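Local coordinates for protein dehalogenase-like hydrolase (Ralstonia solanacearum, PDB 3UMB) that probably catalyses the hydrolytic dehalogenation of small (S)-2-haloalkanoic acids, giving (R)-2-hydroxyalkanoic acids and halide, as a member of the haloacid dehalogenase superfamily, at residues Q27-K32 / N85-T90; R49-A54 / W65-D70; V151-Y154 / P158-Y161. All coordinates share one frame; numbering follows the deposited sequence.

Contact 1 of 3, residues Q27-K32 / N85-T90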
loop_
_atom_site.group_PDB
_atom_site.type_symbol
_atom_site.label_atom_id
_atom_site.label_comp_id
_atom_site.label_asym_id
_atom_site.label_seq_id
_atom_site.Cartn_x
_atom_site.Cartn_y
_atom_site.Cartn_z
ATOM N N GLN A 27 18.305 -7.562 18.574
ATOM C CA GLN A 27 19.431 -8.339 19.063
ATOM C C GLN A 27 20.405 -8.676 17.962
ATOM O O GLN A 27 21.599 -8.856 18.237
ATOM C CB GLN A 27 18.952 -9.643 19.734
ATOM C CG GLN A 27 20.069 -10.470 20.449
ATOM C CD GLN A 27 21.042 -11.205 19.490
ATOM O OE1 GLN A 27 20.666 -11.596 18.375
ATOM N NE2 GLN A 27 22.293 -11.396 19.936
ATOM N N LEU A 28 19.919 -8.846 16.735
ATOM C CA LEU A 28 20.823 -9.174 15.636
ATOM C C LEU A 28 21.424 -7.891 15.039
ATOM O O LEU A 28 22.483 -7.941 14.414
ATOM C CB LEU A 28 20.096 -9.966 14.546
ATOM C CG LEU A 28 19.518 -11.355 14.889
ATOM C CD1 LEU A 28 18.076 -11.470 14.370
ATOM C CD2 LEU A 28 20.393 -12.545 14.380
ATOM N N PHE A 29 20.720 -6.774 15.255
ATOM C CA PHE A 29 20.970 -5.489 14.607
ATOM C C PHE A 29 20.791 -4.406 15.644
ATOM O O PHE A 29 19.724 -3.774 15.717
ATOM C CB PHE A 29 19.983 -5.265 13.457
ATOM C CG PHE A 29 20.081 -6.301 12.386
ATOM C CD1 PHE A 29 21.311 -6.629 11.838
ATOM C CD2 PHE A 29 18.946 -6.943 11.919
ATOM C CE1 PHE A 29 21.413 -7.610 10.842
ATOM C CE2 PHE A 29 19.030 -7.901 10.901
ATOM C CZ PHE A 29 20.258 -8.243 10.358
ATOM N N PRO A 30 21.831 -4.199 16.470
ATOM C CA PRO A 30 21.707 -3.320 17.613
ATOM C C PRO A 30 21.521 -1.861 17.178
ATOM O O PRO A 30 22.215 -1.377 16.265
ATOM C CB PRO A 30 23.031 -3.520 18.355
ATOM C CG PRO A 30 23.677 -4.703 17.744
ATOM C CD PRO A 30 23.181 -4.763 16.353
ATOM N N GLY A 31 20.571 -1.200 17.831
ATOM C CA GLY A 31 20.128 0.135 17.460
ATOM C C GLY A 31 19.172 0.242 16.258
ATOM O O GLY A 31 18.695 1.326 15.981
ATOM N N LYS A 32 18.877 -0.863 15.565
ATOM C CA LYS A 32 18.099 -0.817 14.296
ATOM C C LYS A 32 16.850 -1.724 14.241
ATOM O O LYS A 32 16.314 -2.001 13.153
ATOM C CB LYS A 32 19.033 -1.141 13.115
ATOM C CG LYS A 32 20.232 -0.190 12.981
ATOM C CD LYS A 32 19.806 1.241 12.605
ATOM C CE LYS A 32 20.903 2.257 12.913
ATOM N NZ LYS A 32 22.239 1.796 12.395
ATOM N N ASN A 85 22.261 -15.612 5.423
ATOM C CA ASN A 85 21.390 -16.749 5.654
ATOM C C ASN A 85 21.006 -16.958 7.141
ATOM O O ASN A 85 19.819 -17.096 7.450
ATOM C CB ASN A 85 21.982 -18.013 5.027
ATOM C CG ASN A 85 22.111 -17.902 3.521
ATOM O OD1 ASN A 85 21.161 -17.513 2.829
ATOM N ND2 ASN A 85 23.294 -18.243 2.996
ATOM N N HIS A 86 21.967 -16.932 8.063
ATOM C CA HIS A 86 21.627 -17.193 9.467
ATOM C C HIS A 86 20.639 -16.152 9.963
ATOM O O HIS A 86 19.599 -16.532 10.474
ATOM C CB HIS A 86 22.860 -17.287 10.414
ATOM C CG HIS A 86 22.492 -17.353 11.878
ATOM N ND1 HIS A 86 22.214 -18.541 12.531
ATOM C CD2 HIS A 86 22.320 -16.370 12.802
ATOM C CE1 HIS A 86 21.907 -18.292 13.797
ATOM N NE2 HIS A 86 21.950 -16.982 13.985
ATOM N N ALA A 87 20.930 -14.852 9.821
ATOM C CA ALA A 87 20.063 -13.835 10.482
ATOM C C ALA A 87 18.649 -13.797 9.846
ATOM O O ALA A 87 17.655 -13.532 10.516
ATOM C CB ALA A 87 20.701 -12.452 10.483
ATOM N N GLU A 88 18.609 -14.050 8.544
ATOM C CA GLU A 88 17.372 -14.257 7.795
ATOM C C GLU A 88 16.595 -15.467 8.329
ATOM O O GLU A 88 15.470 -15.322 8.772
ATOM C CB GLU A 88 17.694 -14.488 6.323
ATOM C CG GLU A 88 16.501 -14.823 5.483
ATOM C CD GLU A 88 16.720 -14.496 4.056
ATOM O OE1 GLU A 88 17.133 -13.363 3.772
ATOM O OE2 GLU A 88 16.474 -15.358 3.202
ATOM N N ALA A 89 17.209 -16.655 8.293
ATOM C CA ALA A 89 16.574 -17.849 8.872
ATOM C C ALA A 89 16.061 -17.548 10.285
ATOM O O ALA A 89 14.918 -17.801 10.597
ATOM C CB ALA A 89 17.530 -19.067 8.842
ATOM N N THR A 90 16.867 -16.925 11.120
ATOM C CA THR A 90 16.460 -16.639 12.502
ATOM C C THR A 90 15.237 -15.780 12.616
ATOM O O THR A 90 14.440 -15.936 13.548
ATOM C CB THR A 90 17.571 -15.917 13.287
ATOM O OG1 THR A 90 18.712 -16.762 13.361
ATOM C CG2 THR A 90 17.113 -15.584 14.706
#
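Leu-28 lays its branched end over Ala-87 and the face of helix 85-96 around it. CD2 does most of the touching, 3.9 Å from Ala-87 CB and nearly as close to its CA. The other branch reaches one turn further along the helix, where Leu-28 CD1 meets Thr-90 CG2 at 4.2 Å. The leucine therefore straddles two residues that lie on the same side of the helix.

Phe-29 adds the second apolar approach. Its CZ comes within 4.2 Å of Ala-87 CB, at a slant to the ring. Leu-28 CB sits over the centre of this ring, so the two neighbours in sequence pack on each other as well as on the alanine.

The hydroxyl of Thr-90 has turned back to its own helix. With OG1 beside the backbone N (chi1 -62°), Thr-90 OG1 donates to His-86 O at 3.0 Å. It comes from 46° out of the carbonyl plane, and Thr-90 N binds the same oxygen. CG2 is left as the branch that faces Leu-28. Thr-90 OG1 also lies 3.3 Å above one face of the His-86 ring, offset toward its rim.

After Phe-29 the chain makes a type II turn, closed by Lys-32 N to Phe-29 O at 3.0 Å. Gly-31 takes the positive phi of this turn. Lys-32 is then the N-cap of helix 33-54. The contact thus fastens the corner between helices 19-28 and 33-54 to the start of helix 85-96, while Phe-29 also touches Leu-81 and Pro-82 in the loop that follows helix 64-78.

Contact 2 of 3, residues R49-A54 / W65-D70; sequences RIRSLA and WDVTVD
Arg-51 and Val-67 make the packed part of this contact, at van der Waals distance. The arginine runs extended from CG to NE, and the two side chains lie antiparallel alongside each other. Val-67 CG2 lies 4.1 Å from Arg-51 CD and equally far from NE.

The polar side is looser and is bridged by water. Arg-51 NH2 stays 4.1 Å from Asp-70 OD2, too far for a salt bridge, with the guanidinium and carboxylate planes 35° apart. One water closes the gap. It accepts from Arg-51 NE at 3.0 Å, in the guanidinium plane, and donates to Asp-70 OD2 at 2.7 Å. Each charge has a direct partner elsewhere. Arg-51 NH1 bonds to His-60 O, and NH2 pairs with Asp-209 of the second subunit. Asp-70 OD2 forms a salt bridge with Lys-62. These partners probably fix both groups in place and would favour their charged forms.

All three touching residues are buried. The contact joins the end of helix 33-54 to helix 64-78 in the helical cap, where Val-67 also packs on Tyr-47 and Thr-48 of helix 33-54, and helix 85-96 covers Trp-65, Thr-68 and Val-69.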
loop_
_atom_site.group_PDB
_atom_site.type_symbol
_atom_site.label_atom_id
_atom_site.label_comp_id
_atom_site.label_asym_id
_atom_site.label_seq_id
_atom_site.Cartn_x
_atom_site.Cartn_y
_atom_site.Cartn_z
ATOM N N ARG A 49 -0.266 -5.617 -1.757
ATOM C CA ARG A 49 -1.121 -4.740 -2.526
ATOM C C ARG A 49 -0.626 -4.455 -3.934
ATOM O O ARG A 49 -1.391 -4.485 -4.866
ATOM C CB ARG A 49 -1.268 -3.427 -1.818
ATOM C CG ARG A 49 -1.992 -3.566 -0.503
ATOM C CD ARG A 49 -1.882 -2.307 0.257
ATOM N NE ARG A 49 -2.624 -2.354 1.502
ATOM C CZ ARG A 49 -2.524 -1.431 2.451
ATOM N NH1 ARG A 49 -1.682 -0.379 2.319
ATOM N NH2 ARG A 49 -3.240 -1.564 3.553
ATOM N N ILE A 50 0.659 -4.164 -4.081
ATOM C CA ILE A 50 1.222 -3.895 -5.387
ATOM C C ILE A 50 0.932 -5.082 -6.305
ATOM O O ILE A 50 0.449 -4.912 -7.433
ATOM C CB ILE A 50 2.762 -3.649 -5.296
ATOM C CG1 ILE A 50 3.049 -2.324 -4.644
ATOM C CG2 ILE A 50 3.442 -3.728 -6.706
ATOM C CD1 ILE A 50 4.507 -2.131 -4.341
ATOM N N ARG A 51 1.253 -6.278 -5.828
ATOM C CA ARG A 51 0.983 -7.521 -6.557
ATOM C C ARG A 51 -0.476 -7.777 -6.929
ATOM O O ARG A 51 -0.762 -8.171 -8.068
ATOM C CB ARG A 51 1.492 -8.722 -5.743
ATOM C CG ARG A 51 3.033 -8.760 -5.649
ATOM C CD ARG A 51 3.575 -9.991 -4.900
ATOM N NE ARG A 51 5.028 -10.117 -5.014
ATOM C CZ ARG A 51 5.673 -10.580 -6.077
ATOM N NH1 ARG A 51 5.001 -11.021 -7.129
ATOM N NH2 ARG A 51 7.006 -10.621 -6.080
ATOM N N SER A 52 -1.400 -7.625 -5.988
ATOM C CA SER A 52 -2.786 -8.006 -6.258
ATOM C C SER A 52 -3.454 -6.957 -7.138
ATOM O O SER A 52 -4.294 -7.319 -7.975
ATOM C CB SER A 52 -3.547 -8.261 -4.934
ATOM O OG SER A 52 -3.082 -9.497 -4.320
ATOM N N LEU A 53 -3.080 -5.679 -6.942
ATOM C CA LEU A 53 -3.538 -4.574 -7.764
ATOM C C LEU A 53 -3.057 -4.731 -9.174
ATOM O O LEU A 53 -3.832 -4.421 -10.070
ATOM C CB LEU A 53 -3.143 -3.185 -7.183
ATOM C CG LEU A 53 -3.908 -1.900 -7.614
ATOM C CD1 LEU A 53 -5.406 -2.116 -7.675
ATOM C CD2 LEU A 53 -3.615 -0.690 -6.643
ATOM N N ALA A 54 -1.853 -5.285 -9.372
ATOM C CA ALA A 54 -1.214 -5.426 -10.697
ATOM C C ALA A 54 -1.771 -6.586 -11.501
ATOM O O ALA A 54 -1.628 -6.594 -12.726
ATOM C CB ALA A 54 0.366 -5.630 -10.606
ATOM N N TRP A 65 4.551 -15.847 2.740
ATOM C CA TRP A 65 5.810 -16.220 3.336
ATOM C C TRP A 65 6.911 -15.656 2.521
ATOM O O TRP A 65 7.793 -14.971 3.034
ATOM C CB TRP A 65 5.975 -17.749 3.358
ATOM C CG TRP A 65 7.355 -18.182 3.856
ATOM C CD1 TRP A 65 8.459 -18.483 3.091
ATOM C CD2 TRP A 65 7.755 -18.356 5.215
ATOM N NE1 TRP A 65 9.518 -18.824 3.899
ATOM C CE2 TRP A 65 9.104 -18.757 5.208
ATOM C CE3 TRP A 65 7.096 -18.232 6.439
ATOM C CZ2 TRP A 65 9.804 -19.026 6.380
ATOM C CZ3 TRP A 65 7.792 -18.476 7.601
ATOM C CH2 TRP A 65 9.132 -18.896 7.565
ATOM N N ASP A 66 6.849 -15.956 1.243
ATOM C CA ASP A 66 7.869 -15.514 0.312
ATOM C C ASP A 66 7.840 -13.988 0.136
ATOM O O ASP A 66 8.901 -13.359 -0.071
ATOM C CB ASP A 66 7.716 -16.253 -1.025
ATOM C CG ASP A 66 7.543 -17.794 -0.840
ATOM O OD1 ASP A 66 8.533 -18.516 -0.623
ATOM O OD2 ASP A 66 6.413 -18.278 -0.887
ATOM N N VAL A 67 6.639 -13.392 0.190
ATOM C CA VAL A 67 6.520 -11.934 0.196
ATOM C C VAL A 67 7.181 -11.364 1.450
ATOM O O VAL A 67 7.726 -10.266 1.404
ATOM C CB VAL A 67 5.033 -11.415 0.075
ATOM C CG1 VAL A 67 4.957 -9.883 0.342
ATOM C CG2 VAL A 67 4.400 -11.818 -1.338
ATOM N N THR A 68 7.113 -12.098 2.574
ATOM C CA THR A 68 7.645 -11.601 3.847
ATOM C C THR A 68 9.204 -11.637 3.777
ATOM O O THR A 68 9.882 -10.780 4.279
ATOM C CB THR A 68 7.040 -12.357 5.047
ATOM O OG1 THR A 68 5.651 -12.041 5.160
ATOM C CG2 THR A 68 7.729 -11.999 6.360
ATOM N N VAL A 69 9.751 -12.630 3.111
ATOM C CA VAL A 69 11.197 -12.727 2.895
ATOM C C VAL A 69 11.644 -11.547 2.013
ATOM O O VAL A 69 12.507 -10.781 2.412
ATOM C CB VAL A 69 11.526 -14.120 2.280
ATOM C CG1 VAL A 69 12.957 -14.197 1.758
ATOM C CG2 VAL A 69 11.231 -15.234 3.329
ATOM N N ASP A 70 10.976 -11.367 0.864
ATOM C CA ASP A 70 11.219 -10.219 -0.016
ATOM C C ASP A 70 11.237 -8.899 0.758
ATOM O O ASP A 70 12.150 -8.097 0.610
ATOM C CB ASP A 70 10.156 -10.127 -1.098
ATOM C CG ASP A 70 10.158 -11.299 -2.017
ATOM O OD1 ASP A 70 11.187 -11.984 -2.017
ATOM O OD2 ASP A 70 9.126 -11.557 -2.698
HETATM O O HOH W 1 7.349 -9.582 -3.226
#

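Contact 3 of 3, residues V151-Y154 / P158-Y161; sequences VRLY and PAAY
Val-151 packs on Ala-159 in the Rossmann-like core domain of the haloacid dehalogenase fold. Its segment belongs to the loop after strand 144-147, and the short helix 158-161 begins a few residues later. This region corresponds to the superfamily's third motif, which in relatives supplies an active-site lysine.

From CB outward, the valine meets mainly Ala-159. Val-151 CB faces Ala-159 CB at 4.1 Å. CG1 touches Ala-159 O at 3.7 Å. CG2 lies 3.8 Å from the same oxygen, with Ala-159 C and Ala-160 N close behind. Both methyls approach this carbonyl oxygen from the same side. With CG1 anti to the carbonyl carbon of Val-151 (chi1 -61°), both branches point at Ala-159 O.

Leu-153 approaches the same alanine, with its CD1 3.9 Å from Ala-159 CB. The alanine methyl thus meets both larger side chains, from directions roughly at right angles.

Tyr-154 turns its side chain away from the helix. Its OH bonds to Lys-62 O, and its ring meets Tyr-61 and packs on Phe-64 and Val-67 of the cap. On the helix side, Pro-158 packs on Leu-53 of the second subunit. Where the loop backbone passes Ala-160, a methyl rather than a polar group meets it: Ala-160 CB lies 3.7 Å from Leu-153 O and 4.2 Å from Tyr-154 C.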
loop_
_atom_site.group_PDB
_atom_site.type_symbol
_atom_site.label_atom_id
_atom_site.label_comp_id
_atom_site.label_asym_id
_atom_site.label_seq_id
_atom_site.Cartn_x
_atom_site.Cartn_y
_atom_site.Cartn_z
ATOM N N VAL A 151 -7.423 -18.032 -3.262
ATOM C CA VAL A 151 -7.834 -17.197 -4.341
ATOM C C VAL A 151 -6.668 -16.441 -4.987
ATOM O O VAL A 151 -6.876 -15.757 -5.962
ATOM C CB VAL A 151 -8.933 -16.262 -3.880
ATOM C CG1 VAL A 151 -10.187 -17.112 -3.409
ATOM C CG2 VAL A 151 -8.429 -15.364 -2.703
ATOM N N ARG A 152 -5.444 -16.540 -4.452
ATOM C CA ARG A 152 -4.296 -15.913 -5.068
ATOM C C ARG A 152 -4.425 -14.393 -5.117
ATOM O O ARG A 152 -3.862 -13.755 -5.972
ATOM C CB ARG A 152 -4.051 -16.505 -6.468
ATOM C CG ARG A 152 -3.767 -18.081 -6.446
ATOM C CD ARG A 152 -3.553 -18.709 -7.825
ATOM N NE ARG A 152 -2.670 -17.921 -8.688
ATOM C CZ ARG A 152 -1.354 -17.954 -8.641
ATOM N NH1 ARG A 152 -0.732 -18.772 -7.774
ATOM N NH2 ARG A 152 -0.651 -17.187 -9.470
ATOM N N LEU A 153 -5.117 -13.831 -4.142
ATOM C CA LEU A 153 -5.335 -12.379 -4.084
ATOM C C LEU A 153 -5.399 -11.928 -2.622
ATOM O O LEU A 153 -6.094 -12.581 -1.771
ATOM C CB LEU A 153 -6.643 -11.987 -4.774
ATOM C CG LEU A 153 -6.685 -12.100 -6.316
ATOM C CD1 LEU A 153 -8.103 -12.214 -6.752
ATOM C CD2 LEU A 153 -5.973 -10.925 -7.072
ATOM N N TYR A 154 -4.713 -10.838 -2.318
ATOM C CA TYR A 154 -4.642 -10.345 -0.942
ATOM C C TYR A 154 -5.776 -9.390 -0.657
ATOM O O TYR A 154 -6.302 -8.740 -1.552
ATOM C CB TYR A 154 -3.308 -9.654 -0.728
ATOM C CG TYR A 154 -2.171 -10.614 -0.642
ATOM C CD1 TYR A 154 -1.317 -10.784 -1.689
ATOM C CD2 TYR A 154 -1.956 -11.376 0.515
ATOM C CE1 TYR A 154 -0.264 -11.704 -1.623
ATOM C CE2 TYR A 154 -0.918 -12.332 0.584
ATOM C CZ TYR A 154 -0.044 -12.451 -0.471
ATOM O OH TYR A 154 1.029 -13.352 -0.417
ATOM N N PRO A 158 -11.983 -8.325 -3.121
ATOM C CA PRO A 158 -13.263 -8.994 -2.767
ATOM C C PRO A 158 -13.152 -10.526 -2.627
ATOM O O PRO A 158 -13.792 -11.106 -1.767
ATOM C CB PRO A 158 -14.197 -8.657 -3.929
ATOM C CG PRO A 158 -13.720 -7.319 -4.437
ATOM C CD PRO A 158 -12.206 -7.217 -4.079
ATOM N N ALA A 159 -12.318 -11.141 -3.472
ATOM C CA ALA A 159 -12.227 -12.601 -3.525
ATOM C C ALA A 159 -11.656 -13.115 -2.197
ATOM O O ALA A 159 -11.940 -14.257 -1.823
ATOM C CB ALA A 159 -11.342 -13.075 -4.703
ATOM N N ALA A 160 -10.827 -12.299 -1.533
ATOM C CA ALA A 160 -10.249 -12.659 -0.211
ATOM C C ALA A 160 -11.310 -12.582 0.859
ATOM O O ALA A 160 -11.468 -13.515 1.618
ATOM C CB ALA A 160 -9.081 -11.766 0.172
ATOM N N TYR A 161 -12.039 -11.474 0.920
ATOM C CA TYR A 161 -13.129 -11.329 1.896
ATOM C C TYR A 161 -14.196 -12.425 1.664
ATOM O O TYR A 161 -14.665 -13.081 2.620
ATOM C CB TYR A 161 -13.734 -9.916 1.875
ATOM C CG TYR A 161 -12.802 -8.840 2.443
ATOM C CD1 TYR A 161 -12.286 -8.938 3.760
ATOM C CD2 TYR A 161 -12.459 -7.731 1.695
ATOM C CE1 TYR A 161 -11.401 -7.966 4.292
ATOM C CE2 TYR A 161 -11.577 -6.735 2.217
ATOM C CZ TYR A 161 -11.054 -6.866 3.517
ATOM O OH TYR A 161 -10.215 -5.881 4.010
#

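Contacts 1 and 2 belong to the helical cap, and contact 2 is nested in the loop that contact 1 closes. They touch where Glu-88 OE2 meets Val-69 CG1. Contact 1 is apolar and partly buried, far from the core domain, and the second subunit does not reach it. Contact 2 is buried and the most polar of the three, with its charged groups bonded to a water, the cap and the second subunit. Contact 3, also bordering the second subunit, is partly buried in the core domain, made of small apolar groups against each other and backbone. Ser-52 OG and Tyr-154 N, 2.9 Å apart in a probable hydrogen bond, join contacts 2 and 3 across the cap-core boundary.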